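Local coordinates for protein involved in catabolism of external DNA (Legionella pneumophila subsp. pneumophila, PDB 2OO3), which probably transfers a methyl group from S-adenosyl-L-methionine to N6 of one adenine in 23S ribosomal RNA, at residues Q208-M213 with R222-L227; H20-R25 with C238-I243; Y180-A185 with Y194-P199; S148-L153 with I163-S168. One frame throughout, in Å; residues are numbered along the deposited sequence.

Contact 1 of 4, residues Q208-M213 with R222-L227; sequences QFLRKM and RIELHL
Leu210 reaches from helix 203-216 onto Arg222 of strand 220-226, where a beta-alpha-beta crossover comes down onto the sheet of this Rossmann-like methyltransferase fold. The crossover starts from strand 193-200, and strand 237-243 runs between the two strands it joins. The leucine stem lies beside its own backbone N, with the chain extended beyond it, and both methyls bear on the arginine. Leu210 CD1 comes within 3.3 Å of Arg222 NH1, a tight approach oblique to the guanidinium, while Leu210 CD2 rests 3.9 Å from Arg222 CD; the two side chains cross at about a right angle. From the opposite direction comes Glu224, with OE2 3.8 Å from Leu210 CD1. Arg222 is bent at its third torsion (chi3 80°), which turns the guanidinium along the strand toward this carboxylate. Arg222 NH1 forms a 2.9 Å salt bridge to Glu224 OE2; the oxygen lies in the guanidinium plane, but NH1 meets it from above the carboxylate plane, 61° out of it. OE2 also bonds Tyr198 OH, and Arg222 NH2 pairs with Glu274, so the buried guanidinium has two acids for partners, which would probably offset its charge. Tyr198 and Trp241 pack against Leu210 as well. The other carboxylate oxygen takes a bond from histidine: His226 NE2 donates to Glu224 OE1 over 2.7 Å, on the anti side, with a bent N-H...O angle of 134°.

Contact 2 of 4, residues H20-R25 with C238-I243; sequences HITLTR and CGLWII
Thr22, on helix 14-30, meets Leu240 and Ile242 of strand 237-243, a helix laid over the antiparallel half of the Rossmann-like methyltransferase sheet. The van der Waals touches are both tip to tip. Leu240 CD1 approaches the hydroxyl branch, 3.9 Å from Thr22 OG1, and Ile242 CD1 meets the methyl branch, 3.9 Å from Thr22 CG2. Leu240 and Ile242 are two positions apart on the strand and point to the same side of the sheet, so each takes one branch of the threonine. Phe249 and Ile253 of helix 249-263 and Ile223 of the neighbouring strand 220-226 close in around Thr22.

The polar bonds stay on the helix side. With chi1 at -64° the threonine oxygen lies beside its own backbone N, close enough to the preceding helical turn to bond Ile18 O; this buried hydroxyl is therefore satisfied although its strand neighbour is a methyl. His20, predicted to bind S-adenosyl-L-methionine, has its ND1 bonded to Tyr99 OH, and the Leu240 side chain is about 7 Å from that of Asp166, the predicted proton acceptor. One carbonyl does double duty: Ile21 O accepts Arg25 N at 3.0 Å and Thr24 OG1 at 2.8 Å, the hydroxyl tilted 18° from the carbonyl plane.

Contact 3 of 4, residues Y180-A185 with Y194-P199; sequences YAIKNA and YCVWYP
Tyr194 OH lies 3.3 Å from Ala185 O, a close approach that is not a hydrogen bond; its bond goes to Phe189 O, just past the end of the helix. That outside bond fixes the far end of the tyrosine, whose ring lies along the last turns of the helix: Ala185 CB touches Tyr194 CE1 at 3.9 Å and Ile182 CG2 sits 4.2 Å from Tyr194 CD1, both oblique to the ring. The other branch of Ile182 serves Val196. Its CD1 lies 3.9 Å from Val196 CB and equally far from Val196 CG1, the methyl that a chi1 of 57° places between backbone N and carbonyl carbon. The segments run antiparallel at 178°, their axes 10.9 Å apart, as expected where the helix of a beta-alpha-beta unit returns to its second strand. Ile165 of strand 161-165, which opens the unit, touches both Ile182 and Val196; beyond Ile182 lies Met213 of helix 203-216, and strand 237-243 flanks strand 193-200 on its other edge.

Contact 4 of 4, residues S148-L153 with I163-S168; sequences SKLNAL and IFIDPS
Leu150 packs on Ile163 and Ile165 within a beta-alpha-beta crossover of the Rossmann-like fold: helix 146-153 carries the chain from edge strand 139-142 over to strand 161-165. In the first shell the tight touch is Leu150 CD2 to Ile163 CG2, 3.5 Å, with the two side chains crossing obliquely. Leu150 CD1 faces Ile165 CD1 more loosely at 4.4 Å. The isoleucines alternate with Phe164, which points to the other side of the sheet. One shell out, Leu40 of the neighbouring strand 38-41 touches both Leu150 and Ile163, Thr42 touches Leu150 and Ile165, and Ile182 of helix 174-188 covers Ile165 too. Beyond, the strand gives way to Asp166-Pro167-Ser168, which resembles the first three positions of the DPPY-type motif of N6-adenine methyltransferases; Asp166 is the predicted proton acceptor, and Pro167 packs on His43, predicted to bind S-adenosyl-L-methionine. The acid itself is held by a salt bridge from Lys19 NZ to Asp166 OD1.

In the fold
All four contacts seat a helix on the same mixed sheet. Contacts 4, 3 and 1 follow one another along the chain, while contact 2 spans them all, bringing the N-terminal helix 14-30 back to strand 237-243. Helices 146-153, 174-188 and 203-216 cover one face; helix 14-30 lies on the other. Contacts 3 and 4 are closest, with centres 8 Å apart on adjacent strands; contacts 1 and 4 are farthest, 18 Å apart and not touching. Strand 237-243 sits between 193-200 and 220-226, tying contacts 3 and 1 together. Helices on both faces thus hold the sheet whose strand 161-165 leads into the predicted catalytic Asp166, consistent with a Rossmann-like methyltransferase.

Contact 1 of 4, residues Q208-M213 with R222-L227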
loop_
_atom_site.group_PDB
_atom_site.type_symbol
_atom_site.label_atom_id
_atom_site.label_comp_id
_atom_site.label_asym_id
_atom_site.label_seq_id
_atom_site.Cartn_x
_atom_site.Cartn_y
_atom_site.Cartn_z
ATOM N N GLN A 208 -12.946 8.256 13.084
ATOM C CA GLN A 208 -12.545 9.671 13.121
ATOM C C GLN A 208 -11.562 10.010 11.998
ATOM O O GLN A 208 -11.629 11.089 11.382
ATOM C CB GLN A 208 -11.967 10.040 14.481
ATOM C CG GLN A 208 -13.068 10.097 15.599
ATOM C CD GLN A 208 -12.453 10.105 16.984
ATOM O OE1 GLN A 208 -11.988 11.143 17.443
ATOM N NE2 GLN A 208 -12.430 8.937 17.651
ATOM N N PHE A 209 -10.649 9.084 11.754
ATOM C CA PHE A 209 -9.721 9.154 10.611
ATOM C C PHE A 209 -10.528 9.218 9.308
ATOM O O PHE A 209 -10.331 10.119 8.477
ATOM C CB PHE A 209 -8.810 7.908 10.655
ATOM C CG PHE A 209 -7.965 7.689 9.405
ATOM C CD1 PHE A 209 -6.717 8.291 9.278
ATOM C CD2 PHE A 209 -8.419 6.852 8.375
ATOM C CE1 PHE A 209 -5.915 8.071 8.117
ATOM C CE2 PHE A 209 -7.636 6.646 7.209
ATOM C CZ PHE A 209 -6.392 7.252 7.091
ATOM N N LEU A 210 -11.462 8.281 9.138
ATOM C CA LEU A 210 -12.248 8.226 7.907
ATOM C C LEU A 210 -13.116 9.501 7.663
ATOM O O LEU A 210 -13.292 9.919 6.514
ATOM C CB LEU A 210 -13.125 6.962 7.888
ATOM C CG LEU A 210 -12.415 5.608 7.742
ATOM C CD1 LEU A 210 -13.424 4.490 7.850
ATOM C CD2 LEU A 210 -11.641 5.533 6.399
ATOM N N ARG A 211 -13.613 10.138 8.728
ATOM C CA ARG A 211 -14.414 11.361 8.562
ATOM C C ARG A 211 -13.537 12.481 8.001
ATOM O O ARG A 211 -13.965 13.229 7.099
ATOM C CB ARG A 211 -15.081 11.795 9.879
ATOM C CG ARG A 211 -15.945 13.110 9.764
ATOM C CD ARG A 211 -16.704 13.415 11.081
ATOM N NE ARG A 211 -17.723 12.407 11.405
ATOM C CZ ARG A 211 -18.941 12.347 10.856
ATOM N NH1 ARG A 211 -19.322 13.241 9.949
ATOM N NH2 ARG A 211 -19.780 11.381 11.208
ATOM N N LYS A 212 -12.308 12.581 8.497
ATOM C CA LYS A 212 -11.349 13.551 7.951
ATOM C C LYS A 212 -10.963 13.226 6.505
ATOM O O LYS A 212 -10.908 14.125 5.688
ATOM C CB LYS A 212 -10.073 13.658 8.807
ATOM C CG LYS A 212 -10.315 14.079 10.233
ATOM C CD LYS A 212 -11.366 15.185 10.326
ATOM C CE LYS A 212 -10.747 16.561 10.317
ATOM N NZ LYS A 212 -11.765 17.585 10.699
ATOM N N MET A 213 -10.732 11.952 6.189
ATOM C CA MET A 213 -10.416 11.567 4.800
ATOM C C MET A 213 -11.577 11.935 3.864
ATOM O O MET A 213 -11.372 12.439 2.748
ATOM C CB MET A 213 -10.118 10.057 4.683
ATOM C CG MET A 213 -8.780 9.632 5.317
ATOM S SD MET A 213 -7.262 10.575 4.814
ATOM C CE MET A 213 -7.362 10.450 2.996
ATOM N N ARG A 222 -13.028 3.704 -0.768
ATOM C CA ARG A 222 -12.540 3.109 0.456
ATOM C C ARG A 222 -12.702 1.611 0.302
ATOM O O ARG A 222 -13.767 1.161 -0.127
ATOM C CB ARG A 222 -13.376 3.623 1.633
ATOM C CG ARG A 222 -13.427 2.620 2.760
ATOM C CD ARG A 222 -13.792 3.236 4.066
ATOM N NE ARG A 222 -15.207 3.479 4.234
ATOM C CZ ARG A 222 -15.919 3.073 5.300
ATOM N NH1 ARG A 222 -15.370 2.368 6.296
ATOM N NH2 ARG A 222 -17.202 3.379 5.374
ATOM N N ILE A 223 -11.644 0.843 0.574
ATOM C CA ILE A 223 -11.733 -0.605 0.560
ATOM C C ILE A 223 -11.303 -1.147 1.933
ATOM O O ILE A 223 -10.417 -0.577 2.588
ATOM C CB ILE A 223 -10.904 -1.201 -0.596
ATOM C CG1 ILE A 223 -9.407 -0.952 -0.369
ATOM C CG2 ILE A 223 -11.377 -0.584 -1.940
ATOM C CD1 ILE A 223 -8.474 -1.732 -1.356
ATOM N N GLU A 224 -11.973 -2.195 2.416
ATOM C CA GLU A 224 -11.600 -2.758 3.709
ATOM C C GLU A 224 -11.719 -4.262 3.640
ATOM O O GLU A 224 -12.494 -4.780 2.856
ATOM C CB GLU A 224 -12.472 -2.220 4.858
ATOM C CG GLU A 224 -12.329 -0.733 5.080
ATOM C CD GLU A 224 -13.027 -0.232 6.348
ATOM O OE1 GLU A 224 -13.725 -1.042 7.018
ATOM O OE2 GLU A 224 -12.886 0.970 6.644
ATOM N N LEU A 225 -10.924 -4.930 4.459
ATOM C CA LEU A 225 -10.878 -6.378 4.556
ATOM C C LEU A 225 -10.928 -6.670 6.046
ATOM O O LEU A 225 -10.115 -6.159 6.807
ATOM C CB LEU A 225 -9.552 -6.877 3.948
ATOM C CG LEU A 225 -9.213 -8.366 3.965
ATOM C CD1 LEU A 225 -10.207 -9.179 3.157
ATOM C CD2 LEU A 225 -7.800 -8.608 3.423
ATOM N N HIS A 226 -11.876 -7.493 6.461
ATOM C CA HIS A 226 -12.099 -7.744 7.858
ATOM C C HIS A 226 -12.003 -9.244 8.113
ATOM O O HIS A 226 -12.685 -10.057 7.460
ATOM C CB HIS A 226 -13.456 -7.194 8.274
ATOM C CG HIS A 226 -13.549 -5.707 8.191
ATOM N ND1 HIS A 226 -12.838 -4.869 9.026
ATOM C CD2 HIS A 226 -14.273 -4.903 7.382
ATOM C CE1 HIS A 226 -13.113 -3.612 8.723
ATOM N NE2 HIS A 226 -13.979 -3.607 7.727
ATOM N N LEU A 227 -11.137 -9.609 9.058
ATOM C CA LEU A 227 -10.964 -11.006 9.386
ATOM C C LEU A 227 -12.129 -11.588 10.215
ATOM O O LEU A 227 -12.358 -12.792 10.183
ATOM C CB LEU A 227 -9.651 -11.208 10.138
ATOM C CG LEU A 227 -8.361 -10.894 9.406
ATOM C CD1 LEU A 227 -7.194 -11.097 10.389
ATOM C CD2 LEU A 227 -8.205 -11.775 8.175
#

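Contact 2 of 4, residues H20-R25 with C238-I243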
loop_
_atom_site.group_PDB
_atom_site.type_symbol
_atom_site.label_atom_id
_atom_site.label_comp_id
_atom_site.label_asym_id
_atom_site.label_seq_id
_atom_site.Cartn_x
_atom_site.Cartn_y
_atom_site.Cartn_z
ATOM N N HIS A 20 -0.304 -4.413 -0.741
ATOM C CA HIS A 20 0.652 -4.551 -1.840
ATOM C C HIS A 20 -0.001 -4.943 -3.165
ATOM O O HIS A 20 0.427 -4.487 -4.205
ATOM C CB HIS A 20 1.779 -5.506 -1.463
ATOM C CG HIS A 20 2.698 -4.952 -0.407
ATOM N ND1 HIS A 20 3.374 -5.755 0.487
ATOM C CD2 HIS A 20 3.069 -3.674 -0.119
ATOM C CE1 HIS A 20 4.127 -5.005 1.274
ATOM N NE2 HIS A 20 3.953 -3.739 0.934
ATOM N N ILE A 21 -1.055 -5.756 -3.127
ATOM C CA ILE A 21 -1.776 -6.050 -4.357
ATOM C C ILE A 21 -2.405 -4.765 -4.864
ATOM O O ILE A 21 -2.352 -4.493 -6.082
ATOM C CB ILE A 21 -2.882 -7.125 -4.150
ATOM C CG1 ILE A 21 -2.220 -8.432 -3.704
ATOM C CG2 ILE A 21 -3.703 -7.306 -5.451
ATOM C CD1 ILE A 21 -3.221 -9.524 -3.240
ATOM N N THR A 22 -3.002 -3.992 -3.937
ATOM C CA THR A 22 -3.560 -2.662 -4.264
ATOM C C THR A 22 -2.512 -1.791 -4.948
ATOM O O THR A 22 -2.764 -1.241 -6.014
ATOM C CB THR A 22 -4.123 -1.964 -3.028
ATOM O OG1 THR A 22 -5.231 -2.752 -2.533
ATOM C CG2 THR A 22 -4.645 -0.570 -3.380
ATOM N N LEU A 23 -1.341 -1.667 -4.335
ATOM C CA LEU A 23 -0.224 -0.947 -4.959
ATOM C C LEU A 23 0.063 -1.462 -6.383
ATOM O O LEU A 23 0.171 -0.672 -7.313
ATOM C CB LEU A 23 1.034 -1.080 -4.076
ATOM C CG LEU A 23 2.325 -0.454 -4.617
ATOM C CD1 LEU A 23 2.184 1.052 -4.939
ATOM C CD2 LEU A 23 3.487 -0.685 -3.605
ATOM N N THR A 24 0.170 -2.782 -6.565
ATOM C CA THR A 24 0.489 -3.316 -7.894
ATOM C C THR A 24 -0.547 -2.926 -8.950
ATOM O O THR A 24 -0.180 -2.668 -10.104
ATOM C CB THR A 24 0.768 -4.848 -7.929
ATOM O OG1 THR A 24 -0.446 -5.594 -7.756
ATOM C CG2 THR A 24 1.830 -5.273 -6.871
ATOM N N ARG A 25 -1.822 -2.851 -8.554
ATOM C CA ARG A 25 -2.906 -2.545 -9.512
ATOM C C ARG A 25 -2.823 -1.063 -9.860
ATOM O O ARG A 25 -2.998 -0.671 -11.030
ATOM C CB ARG A 25 -4.283 -2.902 -8.918
ATOM C CG ARG A 25 -4.412 -4.397 -8.555
ATOM C CD ARG A 25 -4.952 -5.282 -9.691
ATOM N NE ARG A 25 -4.641 -4.890 -11.068
ATOM C CZ ARG A 25 -3.740 -5.484 -11.854
ATOM N NH1 ARG A 25 -2.983 -6.473 -11.429
ATOM N NH2 ARG A 25 -3.571 -5.058 -13.079
ATOM N N CYS A 238 -8.343 -4.127 8.098
ATOM C CA CYS A 238 -7.619 -2.935 7.665
ATOM C C CYS A 238 -8.257 -2.408 6.393
ATOM O O CYS A 238 -9.155 -3.049 5.822
ATOM C CB CYS A 238 -6.141 -3.313 7.412
ATOM S SG CYS A 238 -5.924 -4.321 5.938
ATOM N N GLY A 239 -7.798 -1.261 5.927
ATOM C CA GLY A 239 -8.376 -0.706 4.702
ATOM C C GLY A 239 -7.435 0.186 3.961
ATOM O O GLY A 239 -6.317 0.461 4.444
ATOM N N LEU A 240 -7.853 0.601 2.768
ATOM C CA LEU A 240 -7.147 1.694 2.056
ATOM C C LEU A 240 -8.144 2.724 1.533
ATOM O O LEU A 240 -9.259 2.385 1.141
ATOM C CB LEU A 240 -6.215 1.176 0.934
ATOM C CG LEU A 240 -5.110 0.203 1.402
ATOM C CD1 LEU A 240 -5.482 -1.260 1.100
ATOM C CD2 LEU A 240 -3.791 0.527 0.738
ATOM N N TRP A 241 -7.735 3.984 1.596
ATOM C CA TRP A 241 -8.516 5.098 1.112
ATOM C C TRP A 241 -7.762 5.671 -0.084
ATOM O O TRP A 241 -6.584 6.014 0.037
ATOM C CB TRP A 241 -8.677 6.151 2.218
ATOM C CG TRP A 241 -9.623 7.248 1.782
ATOM C CD1 TRP A 241 -9.374 8.240 0.883
ATOM C CD2 TRP A 241 -10.969 7.419 2.208
ATOM N NE1 TRP A 241 -10.485 9.040 0.726
ATOM C CE2 TRP A 241 -11.483 8.548 1.527
ATOM C CE3 TRP A 241 -11.802 6.724 3.106
ATOM C CZ2 TRP A 241 -12.803 9.007 1.711
ATOM C CZ3 TRP A 241 -13.133 7.194 3.296
ATOM C CH2 TRP A 241 -13.610 8.308 2.583
ATOM N N ILE A 242 -8.423 5.730 -1.240
ATOM C CA ILE A 242 -7.760 6.173 -2.465
ATOM C C ILE A 242 -8.494 7.379 -3.008
ATOM O O ILE A 242 -9.716 7.345 -3.153
ATOM C CB ILE A 242 -7.665 5.030 -3.551
ATOM C CG1 ILE A 242 -6.856 3.844 -2.995
ATOM C CG2 ILE A 242 -6.990 5.562 -4.821
ATOM C CD1 ILE A 242 -7.052 2.541 -3.684
ATOM N N ILE A 243 -7.750 8.455 -3.217
ATOM C CA ILE A 243 -8.253 9.650 -3.890
ATOM C C ILE A 243 -7.792 9.622 -5.342
ATOM O O ILE A 243 -6.622 9.349 -5.632
ATOM C CB ILE A 243 -7.731 10.920 -3.225
ATOM C CG1 ILE A 243 -8.178 10.947 -1.745
ATOM C CG2 ILE A 243 -8.227 12.199 -3.977
ATOM C CD1 ILE A 243 -7.487 12.056 -0.873
#

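Contact 3 of 4, residues Y180-A185 with Y194-P199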
loop_
_atom_site.group_PDB
_atom_site.type_symbol
_atom_site.label_atom_id
_atom_site.label_comp_id
_atom_site.label_asym_id
_atom_site.label_seq_id
_atom_site.Cartn_x
_atom_site.Cartn_y
_atom_site.Cartn_z
ATOM N N TYR A 180 -4.661 15.259 7.897
ATOM C CA TYR A 180 -4.267 16.668 7.858
ATOM C C TYR A 180 -3.203 16.886 6.764
ATOM O O TYR A 180 -3.349 17.766 5.931
ATOM C CB TYR A 180 -3.705 17.122 9.203
ATOM C CG TYR A 180 -3.423 18.620 9.276
ATOM C CD1 TYR A 180 -4.456 19.517 9.454
ATOM C CD2 TYR A 180 -2.125 19.122 9.162
ATOM C CE1 TYR A 180 -4.226 20.881 9.532
ATOM C CE2 TYR A 180 -1.876 20.508 9.238
ATOM C CZ TYR A 180 -2.945 21.373 9.430
ATOM O OH TYR A 180 -2.757 22.760 9.511
ATOM N N ALA A 181 -2.154 16.070 6.782
ATOM C CA ALA A 181 -1.106 16.152 5.777
ATOM C C ALA A 181 -1.624 15.878 4.344
ATOM O O ALA A 181 -1.235 16.570 3.393
ATOM C CB ALA A 181 0.032 15.196 6.125
ATOM N N ILE A 182 -2.452 14.850 4.176
ATOM C CA ILE A 182 -3.048 14.586 2.846
ATOM C C ILE A 182 -3.936 15.740 2.393
ATOM O O ILE A 182 -3.880 16.137 1.237
ATOM C CB ILE A 182 -3.823 13.253 2.801
ATOM C CG1 ILE A 182 -2.893 12.093 3.180
ATOM C CG2 ILE A 182 -4.517 13.036 1.413
ATOM C CD1 ILE A 182 -3.621 10.756 3.499
ATOM N N LYS A 183 -4.749 16.303 3.297
ATOM C CA LYS A 183 -5.571 17.437 2.909
ATOM C C LYS A 183 -4.697 18.571 2.369
ATOM O O LYS A 183 -5.018 19.161 1.320
ATOM C CB LYS A 183 -6.448 17.927 4.083
ATOM C CG LYS A 183 -7.439 19.047 3.662
ATOM C CD LYS A 183 -8.388 19.388 4.816
ATOM C CE LYS A 183 -9.037 20.719 4.613
ATOM N NZ LYS A 183 -9.909 21.079 5.808
ATOM N N ASN A 184 -3.568 18.833 3.029
ATOM C CA ASN A 184 -2.690 19.937 2.615
ATOM C C ASN A 184 -2.082 19.649 1.245
ATOM O O ASN A 184 -2.066 20.523 0.377
ATOM C CB ASN A 184 -1.548 20.154 3.615
ATOM C CG ASN A 184 -0.493 21.131 3.093
ATOM O OD1 ASN A 184 0.678 20.756 2.842
ATOM N ND2 ASN A 184 -0.911 22.389 2.893
ATOM N N ALA A 185 -1.595 18.409 1.088
ATOM C CA ALA A 185 -0.989 17.928 -0.143
ATOM C C ALA A 185 -1.999 18.039 -1.282
ATOM O O ALA A 185 -1.681 18.563 -2.332
ATOM C CB ALA A 185 -0.534 16.478 0.038
ATOM N N TYR A 194 -3.665 9.563 -4.491
ATOM C CA TYR A 194 -3.281 9.352 -3.091
ATOM C C TYR A 194 -3.834 8.003 -2.583
ATOM O O TYR A 194 -5.012 7.707 -2.761
ATOM C CB TYR A 194 -3.817 10.501 -2.208
ATOM C CG TYR A 194 -3.241 11.865 -2.595
ATOM C CD1 TYR A 194 -2.094 12.368 -1.974
ATOM C CD2 TYR A 194 -3.831 12.644 -3.604
ATOM C CE1 TYR A 194 -1.557 13.613 -2.334
ATOM C CE2 TYR A 194 -3.280 13.917 -3.970
ATOM C CZ TYR A 194 -2.151 14.373 -3.327
ATOM O OH TYR A 194 -1.604 15.603 -3.680
ATOM N N CYS A 195 -2.976 7.186 -1.986
ATOM C CA CYS A 195 -3.392 5.907 -1.450
ATOM C C CYS A 195 -2.862 5.784 -0.025
ATOM O O CYS A 195 -1.655 5.696 0.194
ATOM C CB CYS A 195 -2.830 4.770 -2.293
ATOM S SG CYS A 195 -3.337 3.153 -1.721
ATOM N N VAL A 196 -3.758 5.763 0.951
ATOM C CA VAL A 196 -3.318 5.638 2.353
ATOM C C VAL A 196 -3.914 4.362 2.968
ATOM O O VAL A 196 -5.122 4.106 2.839
ATOM C CB VAL A 196 -3.663 6.906 3.180
ATOM C CG1 VAL A 196 -5.157 7.207 3.146
ATOM C CG2 VAL A 196 -3.142 6.817 4.648
ATOM N N TRP A 197 -3.039 3.560 3.574
ATOM C CA TRP A 197 -3.418 2.358 4.307
ATOM C C TRP A 197 -3.790 2.768 5.737
ATOM O O TRP A 197 -3.126 3.646 6.340
ATOM C CB TRP A 197 -2.225 1.368 4.335
ATOM C CG TRP A 197 -2.540 0.118 5.131
ATOM C CD1 TRP A 197 -3.258 -0.991 4.698
ATOM C CD2 TRP A 197 -2.243 -0.101 6.515
ATOM N NE1 TRP A 197 -3.394 -1.887 5.740
ATOM C CE2 TRP A 197 -2.775 -1.371 6.861
ATOM C CE3 TRP A 197 -1.604 0.667 7.505
ATOM C CZ2 TRP A 197 -2.679 -1.890 8.154
ATOM C CZ3 TRP A 197 -1.468 0.134 8.781
ATOM C CH2 TRP A 197 -1.990 -1.145 9.092
ATOM N N TYR A 198 -4.777 2.079 6.324
ATOM C CA TYR A 198 -5.116 2.285 7.736
ATOM C C TYR A 198 -5.562 0.969 8.371
ATOM O O TYR A 198 -6.100 0.091 7.666
ATOM C CB TYR A 198 -6.218 3.344 7.861
ATOM C CG TYR A 198 -7.515 2.978 7.171
ATOM C CD1 TYR A 198 -8.516 2.284 7.847
ATOM C CD2 TYR A 198 -7.751 3.347 5.833
ATOM C CE1 TYR A 198 -9.730 1.953 7.209
ATOM C CE2 TYR A 198 -8.934 3.039 5.203
ATOM C CZ TYR A 198 -9.918 2.337 5.889
ATOM O OH TYR A 198 -11.083 2.034 5.236
ATOM N N PRO A 199 -5.321 0.805 9.688
ATOM C CA PRO A 199 -5.786 -0.370 10.392
ATOM C C PRO A 199 -7.165 -0.187 10.999
ATOM O O PRO A 199 -7.653 0.936 11.139
ATOM C CB PRO A 199 -4.765 -0.512 11.538
ATOM C CG PRO A 199 -4.354 0.895 11.852
ATOM C CD PRO A 199 -4.531 1.694 10.568
#

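Contact 4 of 4, residues S148-L153 with I163-S168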
loop_
_atom_site.group_PDB
_atom_site.type_symbol
_atom_site.label_atom_id
_atom_site.label_comp_id
_atom_site.label_asym_id
_atom_site.label_seq_id
_atom_site.Cartn_x
_atom_site.Cartn_y
_atom_site.Cartn_z
ATOM N N SER A 148 5.966 14.972 6.625
ATOM C CA SER A 148 6.388 16.359 6.495
ATOM C C SER A 148 6.826 16.677 5.065
ATOM O O SER A 148 6.621 17.786 4.605
ATOM C CB SER A 148 7.477 16.707 7.542
ATOM O OG SER A 148 8.770 16.257 7.130
ATOM N N LYS A 149 7.360 15.695 4.343
ATOM C CA LYS A 149 7.803 15.896 2.953
ATOM C C LYS A 149 6.710 16.121 1.926
ATOM O O LYS A 149 6.976 16.720 0.863
ATOM C CB LYS A 149 8.670 14.730 2.463
ATOM C CG LYS A 149 10.125 14.856 2.802
ATOM C CD LYS A 149 10.753 16.024 2.082
ATOM C CE LYS A 149 12.215 16.187 2.449
ATOM N NZ LYS A 149 12.723 17.457 1.860
ATOM N N LEU A 150 5.502 15.626 2.205
ATOM C CA LEU A 150 4.366 15.865 1.324
ATOM C C LEU A 150 4.286 17.344 0.888
ATOM O O LEU A 150 4.147 17.656 -0.305
ATOM C CB LEU A 150 3.068 15.427 1.996
ATOM C CG LEU A 150 2.824 13.923 2.125
ATOM C CD1 LEU A 150 1.520 13.650 2.846
ATOM C CD2 LEU A 150 2.802 13.268 0.734
ATOM N N ASN A 151 4.414 18.249 1.855
ATOM C CA ASN A 151 4.295 19.667 1.601
ATOM C C ASN A 151 5.362 20.206 0.636
ATOM O O ASN A 151 5.064 21.038 -0.206
ATOM C CB ASN A 151 4.308 20.398 2.950
ATOM C CG ASN A 151 4.129 21.915 2.830
ATOM O OD1 ASN A 151 4.891 22.683 3.460
ATOM N ND2 ASN A 151 3.113 22.359 2.067
ATOM N N ALA A 152 6.588 19.689 0.732
ATOM C CA ALA A 152 7.724 20.208 -0.038
ATOM C C ALA A 152 7.801 19.702 -1.477
ATOM O O ALA A 152 8.366 20.392 -2.354
ATOM C CB ALA A 152 9.032 19.878 0.679
ATOM N N LEU A 153 7.261 18.498 -1.714
ATOM C CA LEU A 153 7.509 17.757 -2.950
ATOM C C LEU A 153 6.360 17.793 -3.937
ATOM O O LEU A 153 6.507 17.290 -5.043
ATOM C CB LEU A 153 7.844 16.285 -2.652
ATOM C CG LEU A 153 9.091 16.045 -1.787
ATOM C CD1 LEU A 153 9.251 14.587 -1.511
ATOM C CD2 LEU A 153 10.340 16.587 -2.465
ATOM N N ILE A 163 1.089 8.782 -4.632
ATOM C CA ILE A 163 1.581 9.030 -3.285
ATOM C C ILE A 163 1.043 7.873 -2.436
ATOM O O ILE A 163 -0.163 7.727 -2.270
ATOM C CB ILE A 163 1.123 10.416 -2.758
ATOM C CG1 ILE A 163 1.632 11.570 -3.674
ATOM C CG2 ILE A 163 1.708 10.667 -1.389
ATOM C CD1 ILE A 163 0.587 12.062 -4.720
ATOM N N PHE A 164 1.946 7.034 -1.961
ATOM C CA PHE A 164 1.594 5.799 -1.265
ATOM C C PHE A 164 2.008 5.957 0.172
ATOM O O PHE A 164 3.188 6.059 0.476
ATOM C CB PHE A 164 2.303 4.575 -1.904
ATOM C CG PHE A 164 1.840 3.245 -1.373
ATOM C CD1 PHE A 164 0.574 2.713 -1.735
ATOM C CD2 PHE A 164 2.663 2.504 -0.545
ATOM C CE1 PHE A 164 0.153 1.460 -1.235
ATOM C CE2 PHE A 164 2.242 1.254 -0.029
ATOM C CZ PHE A 164 0.995 0.734 -0.379
ATOM N N ILE A 165 1.001 5.999 1.046
ATOM C CA ILE A 165 1.180 6.335 2.458
ATOM C C ILE A 165 0.864 5.159 3.361
ATOM O O ILE A 165 -0.294 4.734 3.457
ATOM C CB ILE A 165 0.274 7.545 2.808
ATOM C CG1 ILE A 165 0.613 8.715 1.863
ATOM C CG2 ILE A 165 0.484 7.951 4.259
ATOM C CD1 ILE A 165 -0.411 9.811 1.790
ATOM N N ASP A 166 1.896 4.623 4.017
ATOM C CA ASP A 166 1.735 3.423 4.838
ATOM C C ASP A 166 2.177 3.651 6.290
ATOM O O ASP A 166 3.183 3.109 6.716
ATOM C CB ASP A 166 2.488 2.258 4.178
ATOM C CG ASP A 166 2.247 0.919 4.860
ATOM O OD1 ASP A 166 1.233 0.761 5.615
ATOM O OD2 ASP A 166 3.101 0.025 4.630
ATOM N N PRO A 167 1.400 4.431 7.073
ATOM C CA PRO A 167 1.825 4.731 8.457
ATOM C C PRO A 167 1.732 3.526 9.361
ATOM O O PRO A 167 0.965 2.608 9.057
ATOM C CB PRO A 167 0.821 5.812 8.927
ATOM C CG PRO A 167 0.066 6.242 7.662
ATOM C CD PRO A 167 0.104 5.058 6.747
ATOM N N SER A 168 2.515 3.523 10.450
ATOM C CA SER A 168 2.383 2.493 11.494
ATOM C C SER A 168 1.206 2.713 12.465
ATOM O O SER A 168 0.706 1.740 13.038
ATOM C CB SER A 168 3.681 2.372 12.293
ATOM O OG SER A 168 3.840 3.476 13.185
#